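Local coordinates for START domain-containing protein 10 (Homo sapiens, PDB 6SER) that transfers phosphatidylcholine and phosphatidylethanolamine between membranes, preferring lipids with a palmitoyl or stearoyl chain at sn-1 and an unsaturated chain at sn-2, at residues Ala106-Thr109 with Val110-Val114. Numbering follows the deposited sequence.
Sequences ARLT and VNADV
V110 is the exposed corner at the tight end of an antiparallel beta hairpin, and right after it the backbone N-H of N111 donates a bent hydrogen bond to T109 OG1, 3.3 Å from N111 N. Here strand 99-109 of the START domain turns back into strand 112-119, with a classic bulge at L108 and T109. The T109 torsion (chi1 73°) sets OG1 between its own backbone N and carbonyl carbon, aimed back at the turn. A water then spans the two side chains, 2.7 Å from T109 OG1 and donating to N111 OD1, while the amide nitrogen ND2 of N111 is held by the carbonyl of W136 on strand 127-139.

A112 closes the turn. Its N-H reaches T109 O in a weak bond, and its carbonyl oxygen accepts twice: L108 N lies 2.8 Å from A112 O, and T109 N stands slightly farther off. One oxygen shared by two successive amides is the mark of the classic bulge, in which L108 and T109 both face A112 and the register slips by one residue. Both donors come from the same face of that carbonyl plane, tilted from it. The CB of A112 packs against the CB of L108.

D113 pairs with R107 at a non-hydrogen-bonded position, its CB 3.1 Å from A106 O, off the end of that carbonyl; its carboxylate turns away to form a salt bridge with R134, and a PEG molecule, probably from the crystallisation liquor, lies nearby. V114 continues the pairing as a hydrogen-bonded pair with A106, joined by two backbone bonds, the shorter running from V114 N to A106 O. With CG1 anti to the backbone N (chi1 -174°), the other methyl, V114 CG2, meets L108 CD1 at 4.0 Å.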
loop_
_atom_site.group_PDB
_atom_site.type_symbol
_atom_site.label_atom_id
_atom_site.label_comp_id
_atom_site.label_asym_id
_atom_site.label_seq_id
_atom_site.Cartn_x
_atom_site.Cartn_y
_atom_site.Cartn_z
ATOM N N ALA A 106 5.455 5.424 -14.465
ATOM C CA ALA A 106 6.585 6.304 -14.689
ATOM C C ALA A 106 7.296 6.515 -13.368
ATOM O O ALA A 106 6.748 6.265 -12.293
ATOM C CB ALA A 106 6.145 7.645 -15.292
ATOM N N ARG A 107 8.519 6.997 -13.469
ATOM C CA ARG A 107 9.353 7.276 -12.320
ATOM C C ARG A 107 9.428 8.784 -12.110
ATOM O O ARG A 107 9.453 9.559 -13.074
ATOM C CB ARG A 107 10.741 6.660 -12.527
ATOM C CG ARG A 107 11.843 7.331 -11.748
ATOM C CD ARG A 107 12.963 6.355 -11.406
ATOM N NE ARG A 107 13.403 5.553 -12.548
ATOM C CZ ARG A 107 14.239 5.981 -13.490
ATOM N NH1 ARG A 107 14.718 7.217 -13.445
ATOM N NH2 ARG A 107 14.590 5.173 -14.483
ATOM N N LEU A 108 9.417 9.202 -10.850
ATOM C CA LEU A 108 9.608 10.609 -10.507
ATOM C C LEU A 108 11.032 10.881 -10.045
ATOM O O LEU A 108 11.735 11.709 -10.628
ATOM C CB LEU A 108 8.629 11.032 -9.406
ATOM C CG LEU A 108 7.159 11.127 -9.773
ATOM C CD1 LEU A 108 6.394 11.033 -8.484
ATOM C CD2 LEU A 108 6.846 12.448 -10.495
ATOM N N THR A 109 11.438 10.241 -8.961
ATOM C CA THR A 109 12.775 10.308 -8.400
ATOM C C THR A 109 13.321 8.889 -8.308
ATOM O O THR A 109 12.662 7.918 -8.686
ATOM C CB THR A 109 12.776 10.959 -7.015
ATOM O OG1 THR A 109 12.221 10.040 -6.063
ATOM C CG2 THR A 109 11.947 12.249 -7.010
ATOM N N VAL A 110 14.531 8.774 -7.762
ATOM C CA VAL A 110 15.153 7.464 -7.642
ATOM C C VAL A 110 14.359 6.546 -6.711
ATOM O O VAL A 110 14.411 5.322 -6.871
ATOM C CB VAL A 110 16.622 7.647 -7.199
ATOM C CG1 VAL A 110 16.746 7.878 -5.687
ATOM C CG2 VAL A 110 17.464 6.492 -7.650
ATOM N N ASN A 111 13.593 7.098 -5.763
ATOM C CA ASN A 111 12.772 6.293 -4.860
ATOM C C ASN A 111 11.314 6.764 -4.844
ATOM O O ASN A 111 10.637 6.678 -3.820
ATOM C CB ASN A 111 13.350 6.291 -3.439
ATOM C CG ASN A 111 13.400 7.682 -2.814
ATOM O OD1 ASN A 111 13.710 8.666 -3.479
ATOM N ND2 ASN A 111 13.088 7.764 -1.522
ATOM N N ALA A 112 10.792 7.250 -5.974
ATOM C CA ALA A 112 9.370 7.591 -6.052
ATOM C C ALA A 112 8.870 7.370 -7.469
ATOM O O ALA A 112 9.516 7.811 -8.420
ATOM C CB ALA A 112 9.102 9.040 -5.637
ATOM N N ASP A 113 7.725 6.703 -7.611
ATOM C CA ASP A 113 7.168 6.480 -8.935
ATOM C C ASP A 113 5.645 6.578 -8.883
ATOM O O ASP A 113 5.045 6.865 -7.842
ATOM C CB ASP A 113 7.660 5.146 -9.521
ATOM C CG ASP A 113 7.209 3.939 -8.734
ATOM O OD1 ASP A 113 6.349 4.074 -7.842
ATOM O OD2 ASP A 113 7.726 2.834 -9.013
ATOM N N VAL A 114 5.031 6.359 -10.040
ATOM C CA VAL A 114 3.587 6.399 -10.217
ATOM C C VAL A 114 3.162 5.078 -10.837
ATOM O O VAL A 114 3.786 4.608 -11.795
ATOM C CB VAL A 114 3.151 7.586 -11.103
ATOM C CG1 VAL A 114 1.615 7.695 -11.138
ATOM C CG2 VAL A 114 3.772 8.871 -10.600
HETATM O O HOH W 1 12.609 11.065 -3.552
#